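Local coordinates for protein phospholyase (Arthrobacter aurescens, PDB 5G4I) that acts as a pyridoxal-phosphate-dependent phospholyase, homologous to class III transaminases and assigned to the elimination of phosphate from ethanolamine phosphate, at residues Tyr61-His66 against Gly280-Asn285; Val67-Pro72 against Arg414-Phe419; Leu216-Phe221 against Val253-Gly258; His287-Val292 against Pro316-Ala321. One frame throughout, in Å; residues are numbered along the deposited sequence.

Interaction 1. Residues Tyr61-His66 against Gly280-Asn285; sequences YNNVPH and GKPMGN. With PLP (pyridoxal-5'-phosphate), chain C; PO4 (phosphate ion), chain D.
The His66 imidazole is approached obliquely by the ring of Pro282, whose CB lies 3.6 Å from ND1. The amide of Asn63 passes slantwise over the lysine stem, its OD1 3.8 Å from Lys281 CD. At the edge of the Tyr61 ring, near its plane, Tyr61 OH donates a very short bond to O3 of a phosphate ion, probably from the crystallisation liquor, and Arg414 makes a cation-pi contact with the ring. Val64 comes at the same lysine from another direction: its CG2, anti to the carbonyl carbon, sits 3.9 Å from Lys281 CB, and the two side chains cross at about a right angle. Beyond CD the lysine bends (chi4 93°) to bring NZ to the cofactor, where it is bonded covalently to PLP C4A at 1.4 Å, the internal aldimine; a weak hydrogen bond of 2.6 Å runs from NZ to PLP O3. No hydrogen bond joins the two segments. Asn285 CA instead makes a CA-H...O contact of 3.2 Å with Val64 O, beside the inverse gamma turn centred on Pro65, and the Asn285 amide spends its polar atoms on Val67 N and Gly68 O. The loop following strand 56-59 is thus laid against the lysine-bearing loop between strands 276-279 and 290-294. Val325 of helix 316-331 packs on His66 and Asn285, while Thr311 of the second subunit touches Val64 and Lys281.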
# COMPACT_ATOMS: atom_id res chain seq x y z
N TYR A 61 20.12 -13.48 -3.25
CA TYR A 61 18.65 -13.58 -3.24
C TYR A 61 17.84 -12.29 -3.30
O TYR A 61 16.76 -12.27 -3.91
CB TYR A 61 18.18 -14.45 -1.97
CG TYR A 61 16.67 -14.49 -1.77
CD1 TYR A 61 15.89 -15.16 -2.63
CD2 TYR A 61 16.10 -13.61 -0.88
CE1 TYR A 61 14.49 -15.07 -2.52
CE2 TYR A 61 14.72 -13.50 -0.79
CZ TYR A 61 14.01 -14.27 -1.59
OH TYR A 61 12.62 -14.09 -1.46
N ASN A 62 18.24 -11.26 -2.55
CA ASN A 62 17.34 -10.10 -2.32
C ASN A 62 17.36 -9.07 -3.44
O ASN A 62 18.40 -8.48 -3.72
CB ASN A 62 17.64 -9.43 -0.97
CG ASN A 62 17.19 -10.34 0.20
OD1 ASN A 62 15.99 -10.56 0.42
ND2 ASN A 62 18.19 -11.04 0.79
N ASN A 63 16.17 -8.83 -4.04
CA ASN A 63 16.02 -7.80 -5.04
C ASN A 63 15.48 -6.44 -4.54
O ASN A 63 15.65 -5.41 -5.24
CB ASN A 63 15.13 -8.24 -6.18
CG ASN A 63 13.70 -8.54 -5.77
OD1 ASN A 63 13.38 -8.72 -4.61
ND2 ASN A 63 12.81 -8.60 -6.80
N VAL A 64 14.95 -6.35 -3.33
CA VAL A 64 14.51 -5.10 -2.78
C VAL A 64 15.69 -4.10 -2.62
O VAL A 64 15.57 -2.90 -3.01
CB VAL A 64 13.64 -5.30 -1.49
CG1 VAL A 64 13.45 -3.99 -0.76
CG2 VAL A 64 12.32 -5.95 -1.85
N PRO A 65 16.87 -4.49 -2.04
CA PRO A 65 18.03 -3.61 -1.98
C PRO A 65 18.78 -3.60 -3.31
O PRO A 65 19.92 -4.02 -3.47
CB PRO A 65 18.90 -4.28 -0.87
CG PRO A 65 18.57 -5.66 -0.95
CD PRO A 65 17.10 -5.74 -1.28
N HIS A 66 18.04 -3.09 -4.34
CA HIS A 66 18.52 -3.02 -5.73
C HIS A 66 19.94 -2.43 -5.88
O HIS A 66 20.75 -2.97 -6.68
CB HIS A 66 17.54 -2.07 -6.52
CG HIS A 66 17.69 -2.10 -8.02
ND1 HIS A 66 17.47 -3.24 -8.76
CD2 HIS A 66 18.00 -1.11 -8.90
CE1 HIS A 66 17.62 -2.93 -10.05
NE2 HIS A 66 17.97 -1.67 -10.15
N GLY A 280 7.30 -2.25 -8.27
CA GLY A 280 7.40 -2.18 -6.80
C GLY A 280 8.82 -2.65 -6.44
O GLY A 280 9.83 -2.19 -7.01
N LYS A 281 8.91 -3.65 -5.54
CA LYS A 281 10.14 -4.19 -4.88
C LYS A 281 11.38 -3.27 -4.96
O LYS A 281 11.65 -2.51 -3.99
CB LYS A 281 10.30 -5.66 -5.19
CG LYS A 281 9.34 -6.58 -4.41
CD LYS A 281 9.60 -8.10 -4.64
CE LYS A 281 8.66 -9.09 -3.81
NZ LYS A 281 7.53 -9.40 -4.72
N PRO A 282 12.29 -3.45 -5.98
CA PRO A 282 13.50 -2.60 -5.99
C PRO A 282 13.37 -1.10 -5.97
O PRO A 282 14.41 -0.39 -5.75
CB PRO A 282 14.16 -2.99 -7.37
CG PRO A 282 12.95 -3.36 -8.20
CD PRO A 282 12.15 -4.18 -7.25
N MET A 283 12.23 -0.55 -6.40
CA MET A 283 12.25 0.85 -6.86
C MET A 283 12.73 1.92 -5.90
O MET A 283 13.29 2.96 -6.30
CB MET A 283 10.99 1.27 -7.58
CG MET A 283 9.91 1.67 -6.86
SD MET A 283 8.33 1.85 -7.89
CE MET A 283 8.36 3.31 -8.66
N GLY A 284 12.58 1.69 -4.56
CA GLY A 284 13.08 2.58 -3.51
C GLY A 284 14.16 2.00 -2.58
O GLY A 284 14.37 2.52 -1.48
N ASN A 285 14.80 0.92 -3.03
CA ASN A 285 15.86 0.23 -2.24
C ASN A 285 15.38 -0.42 -0.94
O ASN A 285 16.21 -0.76 -0.09
CB ASN A 285 17.08 1.09 -1.96
CG ASN A 285 18.39 0.26 -1.97
OD1 ASN A 285 18.61 -0.51 -2.91
ND2 ASN A 285 19.28 0.45 -0.98
N1 PLP C . 3.86 -9.12 -8.29
C2 PLP C . 5.06 -9.75 -8.33
C2A PLP C . 5.55 -10.35 -9.62
C3 PLP C . 5.89 -9.84 -7.10
O3 PLP C . 7.10 -10.46 -7.11
C4 PLP C . 5.36 -9.22 -5.87
C4A PLP C . 6.11 -9.26 -4.59
C5 PLP C . 4.03 -8.57 -5.96
C6 PLP C . 3.36 -8.56 -7.18
C5A PLP C . 3.41 -7.92 -4.74
O4P PLP C . 4.35 -7.01 -4.16
P PLP C . 4.07 -6.38 -2.71
O1P PLP C . 4.45 -7.49 -1.75
O2P PLP C . 4.99 -5.17 -2.65
O3P PLP C . 2.60 -6.04 -2.72
P PO4 D . 10.32 -12.84 -3.26
O1 PO4 D . 10.31 -12.69 -4.66
O2 PO4 D . 11.35 -12.01 -2.50
O3 PO4 D . 11.09 -14.15 -3.26
O4 PO4 D . 9.02 -12.93 -2.50

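Interaction 2. Residues Val67-Pro72 against Arg414-Phe419; sequences VGHANP and RPPLVF. With PO4 (phosphate ion), chain D.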
# COMPACT_ATOMS: atom_id res chain seq x y z
N VAL A 67 20.27 -1.37 -5.13
CA VAL A 67 21.58 -0.73 -5.19
C VAL A 67 22.50 -1.04 -4.00
O VAL A 67 23.44 -0.27 -3.70
CB VAL A 67 21.49 0.79 -5.52
CG1 VAL A 67 20.90 0.97 -6.96
CG2 VAL A 67 20.63 1.60 -4.55
N GLY A 68 22.15 -2.08 -3.30
CA GLY A 68 22.96 -2.63 -2.22
C GLY A 68 22.48 -2.25 -0.80
O GLY A 68 21.83 -1.18 -0.58
N HIS A 69 22.72 -3.15 0.16
CA HIS A 69 22.41 -2.85 1.55
C HIS A 69 23.13 -1.60 2.09
O HIS A 69 24.34 -1.40 1.83
CB HIS A 69 22.80 -4.07 2.44
CG HIS A 69 22.09 -5.31 2.07
ND1 HIS A 69 20.76 -5.52 2.35
CD2 HIS A 69 22.50 -6.44 1.41
CE1 HIS A 69 20.39 -6.70 1.88
NE2 HIS A 69 21.44 -7.28 1.31
N ALA A 70 22.36 -0.76 2.83
CA ALA A 70 22.93 0.44 3.43
C ALA A 70 23.56 1.47 2.49
O ALA A 70 24.44 2.22 2.85
CB ALA A 70 23.93 0.06 4.61
N ASN A 71 23.05 1.48 1.24
CA ASN A 71 23.57 2.38 0.25
C ASN A 71 23.51 3.82 0.80
O ASN A 71 22.41 4.36 1.16
CB ASN A 71 22.76 2.29 -1.08
CG ASN A 71 23.29 3.20 -2.15
OD1 ASN A 71 23.25 4.46 -2.00
ND2 ASN A 71 23.79 2.59 -3.27
N PRO A 72 24.68 4.51 0.85
CA PRO A 72 24.66 5.81 1.51
C PRO A 72 24.10 6.95 0.72
O PRO A 72 23.60 7.95 1.34
CB PRO A 72 26.15 6.04 1.90
CG PRO A 72 26.92 5.20 0.91
CD PRO A 72 26.05 3.99 0.60
N ARG A 414 19.32 -14.27 -7.46
CA ARG A 414 18.74 -12.96 -7.81
C ARG A 414 19.31 -12.00 -6.81
O ARG A 414 18.61 -11.47 -5.98
CB ARG A 414 17.16 -13.03 -7.78
CG ARG A 414 16.39 -11.69 -8.07
CD ARG A 414 14.92 -11.66 -7.57
NE ARG A 414 14.99 -11.74 -6.11
CZ ARG A 414 13.91 -11.96 -5.32
NH1 ARG A 414 12.64 -11.82 -5.82
NH2 ARG A 414 13.97 -12.06 -4.01
N PRO A 415 20.61 -11.64 -6.99
CA PRO A 415 21.29 -10.76 -5.98
C PRO A 415 21.00 -9.27 -6.12
O PRO A 415 20.48 -8.89 -7.23
CB PRO A 415 22.77 -11.04 -6.27
CG PRO A 415 22.81 -11.36 -7.74
CD PRO A 415 21.57 -12.17 -8.00
N PRO A 416 21.32 -8.41 -5.18
CA PRO A 416 21.39 -6.95 -5.42
C PRO A 416 22.12 -6.66 -6.74
O PRO A 416 23.06 -7.39 -7.13
CB PRO A 416 22.12 -6.41 -4.17
CG PRO A 416 21.76 -7.47 -3.11
CD PRO A 416 21.81 -8.79 -3.81
N LEU A 417 21.70 -5.61 -7.47
CA LEU A 417 22.28 -5.30 -8.83
C LEU A 417 23.70 -4.72 -8.76
O LEU A 417 24.31 -4.43 -9.81
CB LEU A 417 21.32 -4.42 -9.68
CG LEU A 417 21.18 -4.97 -11.11
CD1 LEU A 417 20.32 -6.19 -11.19
CD2 LEU A 417 20.64 -3.89 -12.08
N VAL A 418 24.28 -4.50 -7.56
CA VAL A 418 25.68 -4.17 -7.36
C VAL A 418 26.57 -5.42 -7.25
O VAL A 418 27.79 -5.30 -7.06
CB VAL A 418 25.86 -3.23 -6.14
CG1 VAL A 418 25.30 -1.88 -6.38
CG2 VAL A 418 25.32 -3.84 -4.87
N PHE A 419 26.06 -6.62 -7.45
CA PHE A 419 26.83 -7.89 -7.44
C PHE A 419 27.64 -7.95 -8.71
O PHE A 419 27.18 -7.72 -9.86
CB PHE A 419 25.75 -9.01 -7.47
CG PHE A 419 26.19 -10.46 -7.28
CD1 PHE A 419 26.48 -11.22 -8.41
CD2 PHE A 419 26.13 -11.10 -6.04
CE1 PHE A 419 26.72 -12.58 -8.34
CE2 PHE A 419 26.37 -12.47 -5.96
CZ PHE A 419 26.63 -13.19 -7.10
P PO4 D . 10.32 -12.84 -3.26
O1 PO4 D . 10.31 -12.69 -4.66
O2 PO4 D . 11.35 -12.01 -2.50
O3 PO4 D . 11.09 -14.15 -3.26
O4 PO4 D . 9.02 -12.93 -2.50
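Gly68 and Val67 run past Val418 and Pro416 where two tight turns meet: a type II turn from Gly68 to Asn71 and a type I turn from Pro416 to Phe419. The backbones come within 5.6 Å at the CA atoms of Gly68 and Pro416, and with no side chain to intervene the backbone of Gly68 lies directly against Val418. That valine straddles the join with both methyls. Its CG1 rests 3.6 Å from the carbonyl O of Val67, whereas Val418 CG2, held between its own backbone N and carbonyl carbon, reaches 3.7 Å from Gly68 CA. Pro416 adds its CB, 4.3 Å from Gly68 CA, and its CG is met obliquely by the His69 ring, whose NE2 is bonded to Asp59. On the first turn Asn71 folds its amide back so that ND2 gives a nearly straight bond of 2.9 Å to Val67 O (167° at the hydrogen), while OD1 caps Val74 N at the start of helix 72-82. Across the interface, then, all is van der Waals packing; the amide of Asn71 and NE2 of His69 find their partners away from it. The charge lies farther along: Arg414 presents one edge of its guanidinium to the phosphate ion, NH1 to O1 at 2.7 Å and NH2 to O2 at 3.0 Å. With Gln254 OE1 and Tyr61 O also gripping it, this two-pronged arginine is consistent with an anion-binding position beside the cofactor.

Interaction 3. Residues Leu216-Phe221 against Val253-Gly258; sequences LFDPLF and VQSGFG. With PLP (pyridoxal-5'-phosphate), chain C; PO4 (phosphate ion), chain D.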
# COMPACT_ATOMS: atom_id res chain seq x y z
N LEU A 216 -2.48 -10.47 -17.64
CA LEU A 216 -1.55 -9.93 -16.63
C LEU A 216 -0.43 -10.98 -16.49
O LEU A 216 -0.69 -12.20 -16.32
CB LEU A 216 -2.28 -9.82 -15.26
CG LEU A 216 -1.47 -9.51 -14.03
CD1 LEU A 216 -0.68 -8.22 -14.13
CD2 LEU A 216 -2.38 -9.51 -12.79
N PHE A 217 0.86 -10.57 -16.56
CA PHE A 217 1.99 -11.54 -16.59
C PHE A 217 3.25 -10.90 -16.06
O PHE A 217 3.52 -9.70 -16.27
CB PHE A 217 2.23 -12.13 -18.01
CG PHE A 217 2.88 -11.17 -19.00
CD1 PHE A 217 2.20 -10.08 -19.52
CD2 PHE A 217 4.20 -11.37 -19.44
CE1 PHE A 217 2.82 -9.22 -20.45
CE2 PHE A 217 4.81 -10.53 -20.38
CZ PHE A 217 4.12 -9.46 -20.88
N ASP A 218 4.08 -11.76 -15.40
CA ASP A 218 5.51 -11.49 -15.13
C ASP A 218 6.34 -11.90 -16.30
O ASP A 218 6.38 -13.13 -16.62
CB ASP A 218 5.93 -12.27 -13.86
CG ASP A 218 7.43 -12.42 -13.64
OD1 ASP A 218 8.23 -11.65 -14.23
OD2 ASP A 218 7.79 -13.37 -12.84
N PRO A 219 7.02 -10.99 -17.00
CA PRO A 219 7.82 -11.41 -18.23
C PRO A 219 8.86 -12.52 -18.03
O PRO A 219 9.15 -13.28 -18.95
CB PRO A 219 8.55 -10.08 -18.61
CG PRO A 219 7.60 -9.02 -18.19
CD PRO A 219 7.00 -9.50 -16.86
N LEU A 220 9.44 -12.64 -16.83
CA LEU A 220 10.40 -13.72 -16.50
C LEU A 220 9.69 -15.06 -16.18
O LEU A 220 10.38 -16.15 -16.08
CB LEU A 220 11.32 -13.33 -15.32
CG LEU A 220 12.51 -12.43 -15.77
CD1 LEU A 220 13.22 -11.85 -14.53
CD2 LEU A 220 13.54 -13.19 -16.63
N PHE A 221 8.34 -15.02 -15.93
CA PHE A 221 7.62 -16.22 -15.46
C PHE A 221 8.42 -16.92 -14.36
O PHE A 221 8.61 -18.17 -14.41
CB PHE A 221 7.25 -17.12 -16.65
CG PHE A 221 6.25 -16.42 -17.60
CD1 PHE A 221 4.88 -16.42 -17.30
CD2 PHE A 221 6.70 -15.74 -18.74
CE1 PHE A 221 4.00 -15.74 -18.15
CE2 PHE A 221 5.81 -15.09 -19.54
CZ PHE A 221 4.46 -15.08 -19.27
N VAL A 253 7.45 -6.21 -11.27
CA VAL A 253 8.01 -6.25 -9.89
C VAL A 253 9.24 -7.12 -9.84
O VAL A 253 10.22 -6.70 -9.11
CB VAL A 253 6.91 -6.69 -8.85
CG1 VAL A 253 7.54 -6.88 -7.49
CG2 VAL A 253 5.79 -5.69 -8.81
N GLN A 254 9.29 -8.23 -10.53
CA GLN A 254 10.48 -9.13 -10.57
C GLN A 254 11.47 -8.81 -11.71
O GLN A 254 12.70 -9.05 -11.53
CB GLN A 254 10.11 -10.64 -10.75
CG GLN A 254 9.26 -11.21 -9.65
CD GLN A 254 10.06 -11.47 -8.36
OE1 GLN A 254 11.24 -11.63 -8.36
NE2 GLN A 254 9.36 -11.51 -7.29
N SER A 255 11.01 -8.34 -12.87
CA SER A 255 11.83 -8.22 -14.02
C SER A 255 12.30 -6.80 -14.32
O SER A 255 13.06 -6.63 -15.28
CB SER A 255 11.13 -8.79 -15.26
OG SER A 255 9.89 -8.13 -15.52
N GLY A 256 11.81 -5.80 -13.60
CA GLY A 256 12.10 -4.38 -13.94
C GLY A 256 13.40 -3.84 -13.43
O GLY A 256 14.25 -4.52 -12.80
N PHE A 257 13.61 -2.55 -13.68
CA PHE A 257 14.79 -1.79 -13.18
C PHE A 257 16.10 -2.43 -13.66
O PHE A 257 17.16 -2.38 -12.99
CB PHE A 257 14.74 -1.49 -11.70
CG PHE A 257 13.62 -0.52 -11.34
CD1 PHE A 257 12.25 -0.96 -11.16
CD2 PHE A 257 13.87 0.86 -11.26
CE1 PHE A 257 11.24 -0.02 -10.97
CE2 PHE A 257 12.84 1.78 -11.06
CZ PHE A 257 11.53 1.32 -10.93
N GLY A 258 16.10 -3.01 -14.86
CA GLY A 258 17.35 -3.55 -15.47
C GLY A 258 17.85 -4.85 -14.97
O GLY A 258 18.91 -5.39 -15.42
N1 PLP C . 3.86 -9.12 -8.29
C2 PLP C . 5.06 -9.75 -8.33
C2A PLP C . 5.55 -10.35 -9.62
C3 PLP C . 5.89 -9.84 -7.10
O3 PLP C . 7.10 -10.46 -7.11
C4 PLP C . 5.36 -9.22 -5.87
C4A PLP C . 6.11 -9.26 -4.59
C5 PLP C . 4.03 -8.57 -5.96
C6 PLP C . 3.36 -8.56 -7.18
C5A PLP C . 3.41 -7.92 -4.74
O4P PLP C . 4.35 -7.01 -4.16
P PLP C . 4.07 -6.38 -2.71
O1P PLP C . 4.45 -7.49 -1.75
O2P PLP C . 4.99 -5.17 -2.65
O3P PLP C . 2.60 -6.04 -2.72
P PO4 D . 10.32 -12.84 -3.26
O1 PO4 D . 10.31 -12.69 -4.66
O2 PO4 D . 11.35 -12.01 -2.50
O3 PO4 D . 11.09 -14.15 -3.26
O4 PO4 D . 9.02 -12.93 -2.50
O HOH W 1 8.16 -9.17 -12.97
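Leu220 and Pro219 close on Ser255 in the tight half of this contact. Leu220 CD1 lies 3.8 Å from Ser255 CB, and the ring of Pro219 is laid beside the hydroxyl, its CD 3.5 Å from Ser255 OG. That hydroxyl is directed between backbone N and carbonyl carbon and is also bonded to Glu252. The other half is looser: Asp218 CA and Gln254 CA stand 7.1 Å apart, and the two side chains only brush, carboxylate and amide planes 45° apart. One water bridges the segments, from the Asp218 carboxylate to the Gln254 backbone, donating to Asp218 OD1 at 2.8 Å and accepting from Gln254 N; it also gives a longer bond to Ser255 OG. Asp218 OD1 is used a second time, in an Asx turn, where Leu220 N reaches it at 3.0 Å from above the carboxylate plane, 62° out of it. Ser222 takes OD2, which further fixes the group. Gln254 begins toward Asp218 but bends at chi2 (-75°), carrying its amide to the cofactor. There NE2 donates to PLP O3 at a very short 2.5 Å and to the phosphate ion. The preceding Val253 lays CG1 over the face of the pyridine ring, 3.4 Å from PLP C3. The water ties Asp218 to the backbone of Gln254, consistent with a fixed setting for these two pocket residues. One of them meets PLP by apolar cover, the other by hydrogen bonding to O3, which would probably stabilise negative charge on that oxygen.

Interaction 4. Residues His287-Val292 against Pro316-Ala321; sequences HPIGAV and PVSSAA
His287 reaches Ser318 on the first turn of helix 316-331 by standing with CG anti to its backbone N (chi1 -161°). That swing turns the imidazole edge to the helix, and NE2 donates a weak, bent hydrogen bond to Ser318 OG, 3.0 Å long with only 124° at the hydrogen, the oxygen lying near the ring plane. The same ring has Val317 on a crossing course at about a right angle, CG1 4.1 Å from CE1, and one of its faces is covered toward the rim by CD of the adjoining Pro288. At the root of the histidine, CB meets the methyl of Ala321 at 4.1 Å. Ile289 extends its chain past the helix: CG1 is anti to the carbonyl carbon and chi2 is close to extended (172°), which lays CD1 3.3 Å from the carbonyl O of Ser318 and against Ala321 CB at 4.3 Å. Between the histidine and isoleucine, the backbone oxygen of Pro288 accepts a hydrogen bond from a water at 2.7 Å; this water is also 2.8 Å from Ser318 OG in a second hydrogen bond. The serine hydroxyl is thus held mainly by the water, with the weak ring bond beside it. The helix start is fastened further by Asn315, whose OD1 accepts from Ser318 N. At the dimer interface, the His287 rings of the two subunits meet steeply inclined. The whole joins a helix to the approach to strand 290-294, the antiparallel strand of the seven-stranded sheet that characterises the large domain of fold-type I PLP enzymes.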
# COMPACT_ATOMS: atom_id res chain seq x y z
N HIS A 287 12.39 1.32 0.54
CA HIS A 287 11.32 2.32 0.87
C HIS A 287 10.00 1.81 0.27
O HIS A 287 10.00 1.27 -0.89
CB HIS A 287 11.67 3.67 0.29
CG HIS A 287 10.91 4.81 0.93
ND1 HIS A 287 11.24 5.33 2.18
CD2 HIS A 287 9.78 5.47 0.56
CE1 HIS A 287 10.37 6.26 2.52
NE2 HIS A 287 9.49 6.39 1.54
N PRO A 288 8.82 2.01 0.86
CA PRO A 288 7.56 1.46 0.25
C PRO A 288 7.07 2.34 -0.92
O PRO A 288 6.59 3.44 -0.66
CB PRO A 288 6.58 1.44 1.47
CG PRO A 288 7.45 1.61 2.74
CD PRO A 288 8.57 2.50 2.25
N ILE A 289 7.34 1.89 -2.11
CA ILE A 289 6.98 2.65 -3.35
C ILE A 289 6.54 1.56 -4.38
O ILE A 289 7.18 0.49 -4.50
CB ILE A 289 8.13 3.48 -3.97
CG1 ILE A 289 8.92 4.30 -2.97
CG2 ILE A 289 7.62 4.38 -5.10
CD1 ILE A 289 10.16 4.96 -3.56
N GLY A 290 5.47 1.90 -5.13
CA GLY A 290 5.08 1.21 -6.34
C GLY A 290 4.59 2.22 -7.38
O GLY A 290 4.56 3.41 -7.15
N ALA A 291 4.26 1.70 -8.56
CA ALA A 291 3.69 2.57 -9.64
C ALA A 291 2.93 1.78 -10.67
O ALA A 291 3.19 0.60 -10.93
CB ALA A 291 4.82 3.37 -10.36
N VAL A 292 2.00 2.52 -11.36
CA VAL A 292 1.36 2.08 -12.61
C VAL A 292 1.77 3.15 -13.68
O VAL A 292 1.48 4.36 -13.54
CB VAL A 292 -0.17 2.08 -12.48
CG1 VAL A 292 -0.78 1.67 -13.84
CG2 VAL A 292 -0.65 1.22 -11.36
N PRO A 316 7.37 13.80 -0.99
CA PRO A 316 8.67 14.18 -1.40
C PRO A 316 9.82 13.20 -0.97
O PRO A 316 10.84 13.11 -1.65
CB PRO A 316 8.89 15.55 -0.68
CG PRO A 316 7.51 16.06 -0.41
CD PRO A 316 6.69 14.84 -0.19
N VAL A 317 9.64 12.53 0.20
CA VAL A 317 10.65 11.61 0.71
C VAL A 317 10.74 10.27 -0.12
O VAL A 317 11.80 9.83 -0.56
CB VAL A 317 10.46 11.36 2.21
CG1 VAL A 317 11.40 10.26 2.68
CG2 VAL A 317 10.73 12.65 2.96
N SER A 318 9.56 9.69 -0.42
CA SER A 318 9.47 8.60 -1.38
C SER A 318 10.06 8.98 -2.75
O SER A 318 10.81 8.18 -3.34
CB SER A 318 7.99 8.16 -1.56
OG SER A 318 7.50 7.53 -0.37
N SER A 319 9.74 10.19 -3.22
CA SER A 319 10.28 10.67 -4.51
C SER A 319 11.80 10.78 -4.44
O SER A 319 12.50 10.41 -5.42
CB SER A 319 9.62 11.99 -4.87
OG SER A 319 8.18 11.88 -4.98
N ALA A 320 12.35 11.32 -3.35
CA ALA A 320 13.83 11.43 -3.15
C ALA A 320 14.48 10.04 -3.20
O ALA A 320 15.56 9.83 -3.81
CB ALA A 320 14.16 12.21 -1.87
N ALA A 321 13.88 9.03 -2.50
CA ALA A 321 14.35 7.66 -2.52
C ALA A 321 14.41 7.06 -3.94
O ALA A 321 15.44 6.50 -4.39
CB ALA A 321 13.49 6.80 -1.65
O HOH W 2 5.50 5.87 -1.28

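How the interactions relate
All four contacts are buried, but their chemistry changes with distance from the cofactor. Interactions 1 and 3 both supply the PLP pocket, one by the covalent lysine and the other by the valine and glutamine; they touch directly through Lys281 CG and Val253 CG1. Interaction 2 is apolar turn packing, tied to interaction 1 by Asn285 and to interaction 3 by Arg414 with Gln254, and these three share the phosphate ion. Interaction 4 lies away from the ion, meeting interaction 1 through Met283 and Ile289. Interactions 3 and 4 each use water and the same sheet, yet do not touch. Interactions 1, 2 and 4 reach the second subunit; interaction 3 does not.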